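Local coordinates for protein putative metallopeptidase (Shewanella baltica OS155, PDB 3IEH) that probably acts as a zinc-dependent metallocarboxypeptidase of the M14 family, or as a related hydrolase that cleaves ester bonds, at residues Leu86-Ser91 and Gln255-Asn260; Tyr179-Glu184 and Glu211-Pro216; Asp198-Tyr203 and Ala243-Pro248. All coordinates share one frame; numbering follows the deposited sequence. Where two conformers were deposited one is given.

Contact 1: residues Leu86-Ser91 and Gln255-Asn260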
loop_
_atom_site.group_PDB
_atom_site.type_symbol
_atom_site.label_atom_id
_atom_site.label_comp_id
_atom_site.label_asym_id
_atom_site.label_seq_id
_atom_site.Cartn_x
_atom_site.Cartn_y
_atom_site.Cartn_z
ATOM N N LEU A 86 3.994 -7.956 -0.873
ATOM C CA LEU A 86 5.219 -7.200 -1.197
ATOM C C LEU A 86 6.440 -8.091 -1.060
ATOM O O LEU A 86 7.347 -8.014 -1.884
ATOM C CB LEU A 86 5.373 -5.947 -0.332
ATOM C CG LEU A 86 6.478 -4.961 -0.732
ATOM C CD1 LEU A 86 6.587 -4.740 -2.255
ATOM C CD2 LEU A 86 6.256 -3.620 -0.024
ATOM N N LEU A 87 6.458 -8.949 -0.040
ATOM C CA LEU A 87 7.575 -9.869 0.123
ATOM C C LEU A 87 7.641 -10.812 -1.065
ATOM O O LEU A 87 8.712 -11.108 -1.558
ATOM C CB LEU A 87 7.477 -10.708 1.415
ATOM C CG LEU A 87 8.017 -10.090 2.705
ATOM C CD1 LEU A 87 7.782 -11.056 3.920
ATOM C CD2 LEU A 87 9.515 -9.770 2.544
ATOM N N HIS A 88 6.491 -11.313 -1.499
ATOM C CA HIS A 88 6.447 -12.215 -2.618
ATOM C C HIS A 88 7.053 -11.554 -3.855
ATOM O O HIS A 88 7.926 -12.118 -4.524
ATOM C CB HIS A 88 5.025 -12.630 -2.927
ATOM C CG HIS A 88 4.949 -13.559 -4.081
ATOM N ND1 HIS A 88 4.839 -13.112 -5.381
ATOM C CD2 HIS A 88 5.072 -14.904 -4.148
ATOM C CE1 HIS A 88 4.849 -14.149 -6.197
ATOM N NE2 HIS A 88 4.985 -15.249 -5.473
ATOM N N PHE A 89 6.582 -10.348 -4.128
ATOM C CA PHE A 89 7.056 -9.557 -5.248
ATOM C C PHE A 89 8.567 -9.326 -5.220
ATOM O O PHE A 89 9.224 -9.419 -6.249
ATOM C CB PHE A 89 6.320 -8.224 -5.246
ATOM C CG PHE A 89 6.944 -7.185 -6.096
ATOM C CD1 PHE A 89 6.646 -7.108 -7.455
ATOM C CD2 PHE A 89 7.797 -6.243 -5.537
ATOM C CE1 PHE A 89 7.191 -6.124 -8.239
ATOM C CE2 PHE A 89 8.362 -5.254 -6.317
ATOM C CZ PHE A 89 8.065 -5.197 -7.680
ATOM N N LEU A 90 9.111 -9.020 -4.046
ATOM C CA LEU A 90 10.532 -8.750 -3.914
ATOM C C LEU A 90 11.348 -10.002 -4.123
ATOM O O LEU A 90 12.434 -9.940 -4.704
ATOM C CB LEU A 90 10.871 -8.162 -2.544
ATOM C CG LEU A 90 10.301 -6.763 -2.341
ATOM C CD1 LEU A 90 10.440 -6.337 -0.863
ATOM C CD2 LEU A 90 10.927 -5.759 -3.326
ATOM N N SER A 91 10.831 -11.131 -3.647
ATOM C CA SER A 91 11.529 -12.398 -3.777
ATOM C C SER A 91 11.733 -12.694 -5.259
ATOM O O SER A 91 12.723 -13.290 -5.646
ATOM C CB SER A 91 10.771 -13.531 -3.089
ATOM O OG SER A 91 9.639 -13.909 -3.843
ATOM N N GLN A 255 -3.862 -16.559 -2.529
ATOM C CA GLN A 255 -4.365 -15.926 -3.742
ATOM C C GLN A 255 -4.263 -14.412 -3.622
ATOM O O GLN A 255 -3.948 -13.716 -4.608
ATOM C CB GLN A 255 -5.817 -16.317 -4.000
ATOM C CG GLN A 255 -5.948 -17.632 -4.702
ATOM C CD GLN A 255 -5.537 -17.531 -6.170
ATOM O OE1 GLN A 255 -6.128 -16.757 -6.944
ATOM N NE2 GLN A 255 -4.545 -18.321 -6.561
ATOM N N ARG A 256 -4.520 -13.907 -2.411
ATOM C CA ARG A 256 -4.433 -12.466 -2.160
ATOM C C ARG A 256 -2.976 -12.007 -2.226
ATOM O O ARG A 256 -2.676 -10.991 -2.830
ATOM C CB ARG A 256 -5.118 -12.107 -0.829
ATOM C CG ARG A 256 -6.646 -12.260 -0.904
ATOM C CD ARG A 256 -7.245 -12.790 0.395
ATOM N NE ARG A 256 -6.765 -12.033 1.536
ATOM C CZ ARG A 256 -6.850 -12.439 2.803
ATOM N NH1 ARG A 256 -7.421 -13.589 3.121
ATOM N NH2 ARG A 256 -6.363 -11.678 3.763
ATOM N N VAL A 257 -2.074 -12.791 -1.631
ATOM C CA VAL A 257 -0.646 -12.511 -1.694
ATOM C C VAL A 257 -0.220 -12.397 -3.160
ATOM O O VAL A 257 0.448 -11.432 -3.548
ATOM C CB VAL A 257 0.192 -13.624 -1.030
ATOM C CG1 VAL A 257 1.681 -13.377 -1.272
ATOM C CG2 VAL A 257 -0.115 -13.738 0.441
ATOM N N LEU A 258 -0.601 -13.384 -3.970
ATOM C CA LEU A 258 -0.246 -13.405 -5.408
ATOM C C LEU A 258 -0.895 -12.280 -6.178
ATOM O O LEU A 258 -0.268 -11.695 -7.074
ATOM C CB LEU A 258 -0.616 -14.744 -6.056
ATOM C CG LEU A 258 0.187 -15.948 -5.532
ATOM C CD1 LEU A 258 -0.298 -17.214 -6.193
ATOM C CD2 LEU A 258 1.691 -15.801 -5.726
ATOM N N ALA A 259 -2.138 -11.963 -5.832
ATOM C CA ALA A 259 -2.861 -10.825 -6.471
ATOM C C ALA A 259 -2.181 -9.492 -6.169
ATOM O O ALA A 259 -2.067 -8.630 -7.039
ATOM C CB ALA A 259 -4.342 -10.776 -6.007
ATOM N N ASN A 260 -1.784 -9.316 -4.911
ATOM C CA ASN A 260 -1.090 -8.119 -4.455
ATOM C C ASN A 260 0.260 -7.987 -5.159
ATOM O O ASN A 260 0.640 -6.900 -5.574
ATOM C CB ASN A 260 -0.946 -8.147 -2.928
ATOM C CG ASN A 260 -2.195 -7.611 -2.217
ATOM O OD1 ASN A 260 -2.362 -6.411 -2.099
ATOM N ND2 ASN A 260 -3.068 -8.499 -1.757
#

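Contact 2: residues Tyr179-Glu184 and Glu211-Pro216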
loop_
_atom_site.group_PDB
_atom_site.type_symbol
_atom_site.label_atom_id
_atom_site.label_comp_id
_atom_site.label_asym_id
_atom_site.label_seq_id
_atom_site.Cartn_x
_atom_site.Cartn_y
_atom_site.Cartn_z
ATOM N N TYR A 179 -11.533 -4.615 -5.911
ATOM C CA TYR A 179 -11.770 -3.308 -6.495
ATOM C C TYR A 179 -10.549 -2.440 -6.274
ATOM O O TYR A 179 -9.585 -2.843 -5.606
ATOM C CB TYR A 179 -13.076 -2.655 -5.979
ATOM C CG TYR A 179 -13.137 -2.485 -4.492
ATOM C CD1 TYR A 179 -13.485 -3.570 -3.656
ATOM C CD2 TYR A 179 -12.865 -1.242 -3.903
ATOM C CE1 TYR A 179 -13.545 -3.422 -2.270
ATOM C CE2 TYR A 179 -12.917 -1.072 -2.502
ATOM C CZ TYR A 179 -13.233 -2.171 -1.690
ATOM O OH TYR A 179 -13.289 -2.010 -0.319
ATOM N N VAL A 180 -10.559 -1.270 -6.901
ATOM C CA VAL A 180 -9.417 -0.375 -6.863
ATOM C C VAL A 180 -9.864 1.083 -6.919
ATOM O O VAL A 180 -10.735 1.415 -7.691
ATOM C CB VAL A 180 -8.439 -0.660 -8.040
ATOM C CG1 VAL A 180 -9.189 -0.759 -9.342
ATOM C CG2 VAL A 180 -7.394 0.444 -8.125
ATOM N N TYR A 181 -9.280 1.916 -6.059
ATOM C CA TYR A 181 -9.469 3.359 -6.064
ATOM C C TYR A 181 -8.334 3.866 -6.911
ATOM O O TYR A 181 -7.208 3.526 -6.625
ATOM C CB TYR A 181 -9.281 3.978 -4.655
ATOM C CG TYR A 181 -10.285 3.568 -3.585
ATOM C CD1 TYR A 181 -10.092 2.424 -2.810
ATOM C CD2 TYR A 181 -11.394 4.344 -3.321
ATOM C CE1 TYR A 181 -11.006 2.054 -1.827
ATOM C CE2 TYR A 181 -12.314 3.982 -2.355
ATOM C CZ TYR A 181 -12.120 2.852 -1.607
ATOM O OH TYR A 181 -13.055 2.521 -0.644
ATOM N N SER A 182 -8.595 4.693 -7.916
ATOM C CA SER A 182 -7.496 5.268 -8.724
ATOM C C SER A 182 -7.633 6.779 -8.867
ATOM O O SER A 182 -8.710 7.340 -8.634
ATOM C CB SER A 182 -7.372 4.619 -10.113
ATOM O OG SER A 182 -8.455 4.972 -10.951
ATOM N N PHE A 183 -6.506 7.402 -9.218
ATOM C CA PHE A 183 -6.387 8.842 -9.417
ATOM C C PHE A 183 -5.604 9.076 -10.695
ATOM O O PHE A 183 -4.463 8.609 -10.827
ATOM C CB PHE A 183 -5.660 9.506 -8.255
ATOM C CG PHE A 183 -6.360 9.351 -6.946
ATOM C CD1 PHE A 183 -6.158 8.219 -6.169
ATOM C CD2 PHE A 183 -7.250 10.307 -6.506
ATOM C CE1 PHE A 183 -6.802 8.071 -4.962
ATOM C CE2 PHE A 183 -7.923 10.148 -5.315
ATOM C CZ PHE A 183 -7.688 9.033 -4.541
ATOM N N GLU A 184 -6.243 9.743 -11.657
ATOM C CA GLU A 184 -5.584 10.113 -12.906
ATOM C C GLU A 184 -6.052 11.506 -13.265
ATOM O O GLU A 184 -7.193 11.855 -13.005
ATOM C CB GLU A 184 -5.935 9.169 -14.056
ATOM C CG GLU A 184 -5.492 7.714 -13.921
ATOM C CD GLU A 184 -5.746 6.956 -15.201
ATOM O OE1 GLU A 184 -5.289 7.435 -16.255
ATOM O OE2 GLU A 184 -6.406 5.904 -15.178
ATOM N N GLU A 211 -21.509 0.651 -3.245
ATOM C CA GLU A 211 -20.775 1.821 -2.812
ATOM C C GLU A 211 -19.899 1.419 -1.638
ATOM O O GLU A 211 -20.309 0.628 -0.797
ATOM C CB GLU A 211 -21.707 3.005 -2.471
ATOM C CG GLU A 211 -22.746 2.757 -1.377
ATOM C CD GLU A 211 -23.372 4.052 -0.833
ATOM O OE1 GLU A 211 -23.437 5.055 -1.585
ATOM O OE2 GLU A 211 -23.802 4.063 0.346
ATOM N N ILE A 212 -18.661 1.893 -1.633
ATOM C CA ILE A 212 -17.781 1.740 -0.469
ATOM C C ILE A 212 -17.819 3.163 0.129
ATOM O O ILE A 212 -17.421 4.124 -0.539
ATOM C CB ILE A 212 -16.365 1.238 -0.849
ATOM C CG1 ILE A 212 -16.454 0.023 -1.779
ATOM C CG2 ILE A 212 -15.566 0.863 0.390
ATOM C CD1 ILE A 212 -17.130 -1.183 -1.184
ATOM N N ASP A 213 -18.360 3.288 1.351
ATOM C CA ASP A 213 -18.649 4.596 1.981
ATOM C C ASP A 213 -19.783 5.269 1.162
ATOM O O ASP A 213 -20.698 4.574 0.686
ATOM C CB ASP A 213 -17.374 5.472 2.102
ATOM C CG ASP A 213 -16.190 4.721 2.757
ATOM O OD1 ASP A 213 -16.436 3.775 3.547
ATOM O OD2 ASP A 213 -15.015 5.086 2.486
ATOM N N ALA A 214 -19.754 6.588 0.976
ATOM C CA ALA A 214 -20.745 7.209 0.094
ATOM C C ALA A 214 -20.241 7.117 -1.338
ATOM O O ALA A 214 -20.781 7.785 -2.220
ATOM C CB ALA A 214 -21.008 8.662 0.483
ATOM N N CYS A 215 -19.228 6.266 -1.563
ATOM C CA CYS A 215 -18.572 6.113 -2.876
ATOM C C CYS A 215 -19.026 4.970 -3.774
ATOM O O CYS A 215 -18.787 3.807 -3.469
ATOM C CB CYS A 215 -17.067 5.992 -2.713
ATOM S SG CYS A 215 -16.272 7.397 -3.390
ATOM N N PRO A 216 -19.618 5.309 -4.926
ATOM C CA PRO A 216 -20.013 4.240 -5.836
ATOM C C PRO A 216 -18.802 3.576 -6.528
ATOM O O PRO A 216 -17.836 4.255 -6.924
ATOM C CB PRO A 216 -20.932 4.939 -6.845
ATOM C CG PRO A 216 -20.547 6.406 -6.796
ATOM C CD PRO A 216 -19.843 6.658 -5.490
#

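Contact 3: residues Asp198-Tyr203 and Ala243-Pro248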
loop_
_atom_site.group_PDB
_atom_site.type_symbol
_atom_site.label_atom_id
_atom_site.label_comp_id
_atom_site.label_asym_id
_atom_site.label_seq_id
_atom_site.Cartn_x
_atom_site.Cartn_y
_atom_site.Cartn_z
ATOM N N ASP A 198 -8.278 -4.901 -14.089
ATOM C CA ASP A 198 -8.175 -6.188 -14.782
ATOM C C ASP A 198 -7.203 -7.181 -14.120
ATOM O O ASP A 198 -7.475 -8.384 -14.092
ATOM C CB ASP A 198 -7.797 -5.988 -16.268
ATOM C CG ASP A 198 -8.894 -5.254 -17.072
ATOM O OD1 ASP A 198 -10.096 -5.341 -16.726
ATOM O OD2 ASP A 198 -8.549 -4.579 -18.052
ATOM N N THR A 199 -6.077 -6.699 -13.607
ATOM C CA THR A 199 -5.117 -7.573 -12.929
ATOM C C THR A 199 -5.769 -8.269 -11.732
ATOM O O THR A 199 -5.665 -9.488 -11.557
ATOM C CB THR A 199 -3.873 -6.788 -12.450
ATOM O OG1 THR A 199 -3.269 -6.129 -13.574
ATOM C CG2 THR A 199 -2.877 -7.713 -11.795
ATOM N N LEU A 200 -6.460 -7.496 -10.912
ATOM C CA LEU A 200 -7.191 -8.076 -9.766
ATOM C C LEU A 200 -8.296 -9.006 -10.269
ATOM O O LEU A 200 -8.523 -10.088 -9.709
ATOM C CB LEU A 200 -7.793 -6.970 -8.897
ATOM C CG LEU A 200 -6.823 -5.972 -8.258
ATOM C CD1 LEU A 200 -7.631 -4.973 -7.425
ATOM C CD2 LEU A 200 -5.792 -6.727 -7.394
ATOM N N GLY A 201 -8.953 -8.578 -11.347
ATOM C CA GLY A 201 -10.009 -9.357 -11.981
ATOM C C GLY A 201 -9.520 -10.705 -12.440
ATOM O O GLY A 201 -10.307 -11.597 -12.618
ATOM N N GLY A 202 -8.214 -10.858 -12.642
ATOM C CA GLY A 202 -7.645 -12.152 -13.008
ATOM C C GLY A 202 -7.550 -13.128 -11.850
ATOM O O GLY A 202 -7.370 -14.307 -12.072
ATOM N N TYR A 203 -7.640 -12.640 -10.615
ATOM C CA TYR A 203 -7.611 -13.501 -9.425
ATOM C C TYR A 203 -8.953 -13.602 -8.745
ATOM O O TYR A 203 -9.235 -14.618 -8.097
ATOM C CB TYR A 203 -6.618 -12.983 -8.376
ATOM C CG TYR A 203 -5.211 -13.023 -8.868
ATOM C CD1 TYR A 203 -4.716 -11.986 -9.631
ATOM C CD2 TYR A 203 -4.386 -14.114 -8.618
ATOM C CE1 TYR A 203 -3.430 -11.994 -10.112
ATOM C CE2 TYR A 203 -3.083 -14.139 -9.115
ATOM C CZ TYR A 203 -2.616 -13.072 -9.860
ATOM O OH TYR A 203 -1.339 -13.042 -10.375
ATOM N N ALA A 243 -3.108 4.680 -7.012
ATOM C CA ALA A 243 -4.074 3.587 -6.945
ATOM C C ALA A 243 -4.023 3.001 -5.552
ATOM O O ALA A 243 -2.930 2.852 -4.968
ATOM C CB ALA A 243 -3.759 2.494 -7.970
ATOM N N CYS A 244 -5.199 2.689 -5.016
ATOM C CA CYS A 244 -5.305 1.938 -3.781
ATOM C C CYS A 244 -6.076 0.669 -4.118
ATOM O O CYS A 244 -7.281 0.705 -4.266
ATOM C CB CYS A 244 -6.031 2.716 -2.702
ATOM S SG CYS A 244 -6.471 1.679 -1.253
ATOM N N THR A 245 -5.370 -0.442 -4.269
ATOM C CA THR A 245 -6.002 -1.693 -4.637
ATOM C C THR A 245 -6.611 -2.326 -3.395
ATOM O O THR A 245 -6.083 -2.187 -2.291
ATOM C CB THR A 245 -4.992 -2.684 -5.255
ATOM O OG1 THR A 245 -3.947 -2.909 -4.319
ATOM C CG2 THR A 245 -4.386 -2.125 -6.577
ATOM N N GLU A 246 -7.740 -3.001 -3.588
ATOM C CA GLU A 246 -8.430 -3.684 -2.496
ATOM C C GLU A 246 -8.686 -5.138 -2.920
ATOM O O GLU A 246 -9.569 -5.403 -3.716
ATOM C CB GLU A 246 -9.757 -2.972 -2.196
ATOM C CG GLU A 246 -9.584 -1.549 -1.687
ATOM C CD GLU A 246 -9.309 -1.459 -0.187
ATOM O OE1 GLU A 246 -9.385 -2.466 0.570
ATOM O OE2 GLU A 246 -9.027 -0.337 0.239
ATOM N N THR A 247 -7.864 -6.060 -2.435
ATOM C CA THR A 247 -8.125 -7.473 -2.615
ATOM C C THR A 247 -9.125 -7.947 -1.545
ATOM O O THR A 247 -9.163 -7.444 -0.412
ATOM C CB THR A 247 -6.827 -8.329 -2.579
ATOM O OG1 THR A 247 -6.046 -8.016 -1.412
ATOM C CG2 THR A 247 -6.003 -8.111 -3.838
ATOM N N PRO A 248 -9.954 -8.912 -1.893
ATOM C CA PRO A 248 -10.991 -9.346 -0.956
ATOM C C PRO A 248 -10.491 -10.323 0.094
ATOM O O PRO A 248 -10.122 -11.461 -0.247
ATOM C CB PRO A 248 -12.019 -10.018 -1.874
ATOM C CG PRO A 248 -11.205 -10.503 -3.056
ATOM C CD PRO A 248 -10.075 -9.539 -3.218
#

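Contact 1: residues Leu86-Ser91 and Gln255-Asn260
His88 and Val257 mark where two helical turns come nearest, their CA atoms 7.2 Å apart, one turn near the end of helix 81-91 and the other in the first part of helix 253-271. From this closest point His88 reaches across, its CG anti to the backbone N (chi1 180°). Its CB rests against the CG1 methyl of Val257 at 3.8 Å, while the imidazole meets Leu258 further out. Leu258 contributes one branch only: CD2 lies over a face of the ring in a CH-pi contact, 3.7 Å from the centroid and 26° off the normal. The methyl is displaced toward the rim, and NE2 is its nearest ring atom, at 3.3 Å. Such pairing of helices is part of the alpha/beta fold of M14 peptidases, in which helices flank a mixed sheet; helix 81-91 begins just after the zinc ligands His76 and Glu79. The other ring nitrogen, ND1, is hydrogen-bonded to the hydroxyl of Ser261, one residue beyond Asn260, which would restrict rotation of the imidazole beneath the leucine methyl. The carbonyl O of His88 accepts a hydrogen bond from Ser91 OG at 2.6 Å. Phe89, next along helix 81-91, packs on Thr265 and Leu268 of helix 253-271.

Contact 2: residues Tyr179-Glu184 and Glu211-Pro216
Ile212 is the residue on which two tyrosines of strand 179-183 converge, and the apolar part of the contact belongs almost wholly to its branches. CG1 lies 3.8 Å from Tyr179 CE2 and close to CZ as well, the two side chains advancing from opposite directions. Tyr179 places its CG between the backbone N and the carbonyl carbon (chi1 58°), which carries the ring toward the isoleucine. Tyr181, two residues on and thus on the same side of the strand, comes in at a slant and meets Ile212 with the hydroxyl end of its ring.

A second kind of contact sets hydroxyl against methyl. CG2 of Ile212 touches both phenols, at 3.2 Å from Tyr181 OH and 3.7 Å from Tyr179 OH, so one methyl spans the outer ends of two rings. These are van der Waals approaches; the polar partner of Tyr179 OH is the carboxylate of Asp172.

Backbone conformation shapes the other partner. A type II' turn from Ile212 to Cys215 closes a small hairpin, with Asp213 at its first corner, exposed and poorly ordered.

Both tyrosines touch Glu246, the predicted proton donor/acceptor, so the hairpin's isoleucine packs on residues bordering the probable active site of this M14-family enzyme. Strand 179-183 runs between strands 242-248 and 221-223 of the main sheet, Cys215 leans on Ile222, and Val180 packs on Arg197 of helix 191-201.

Contact 3: residues Asp198-Tyr203 and Ala243-Pro248
Leu200 and Thr247 bring the last part of helix 191-201 up to strand 242-248, their CA atoms 7.2 Å apart. The strand belongs to the eight-stranded mixed sheet of the zinc exopeptidase fold, of order 1-2-4-3-5-8-6-7, and the contact is a helix-on-sheet layer of that alpha/beta architecture. A single leucine carries it. With CG beside the backbone N (chi1 -61°) and the chain then extended, Leu200 spreads its two methyls over two threonines, Thr245 and Thr247, that alternate with Glu246 along the strand. CD1 approaches Thr245 CB at 4.1 Å and lies 4.2 Å from the carbonyl O of Glu246. CD2 meets the CG2 methyl of Thr247 at 3.8 Å, the leucine and this threonine standing at about a right angle.

Alternation along the strand gives the contact its meaning. Thr245 and Thr247 lie on the helix side, whereas the side chain of Glu246 leaves from the other face, where it comes within about 4 Å of the bound zinc ion and about 3 Å of the zinc ligand His170, nearest atoms in each case. Glu246 is the predicted proton donor and acceptor, so the leucine packs behind the strand that presents it.

Thr247 divides its branches between two sets of neighbours: OG1, between the backbone N and the carbonyl carbon, is hydrogen-bonded to Glu171 and to Asn260 ND2, while CG2 meets the leucine. Ala178 also touches Leu200, and Phe204 packs on Thr247. Further along the chain, Gly202 N bonds to Thr199 O at 3.1 Å, and Tyr203 N donates to the carbonyl O of Leu200 itself at 2.8 Å.

Burial and chemistry change together across the three contacts. Contact 3, wholly buried, rests mainly on the methyls of one leucine, set against threonine carbons and a backbone carbonyl; contact 1, partly buried, sets a methyl on an imidazole; contact 2 reaches outward to an exposed hairpin turn and mixes phenol hydroxyls with methyls. Contacts 2 and 3 share the main sheet, where Tyr179 O and Tyr181 O pair with Glu246 N and Cys244 N, both at 2.7 Å, and their centres lie about 12 Å apart. Contacts 1 and 3 are joined by the chain, since strand 242-248 leads into helix 253-271, and also meet in space through Asn260 and Thr247. Contacts 1 and 2 do not touch, their nearest atoms being about 9 Å apart.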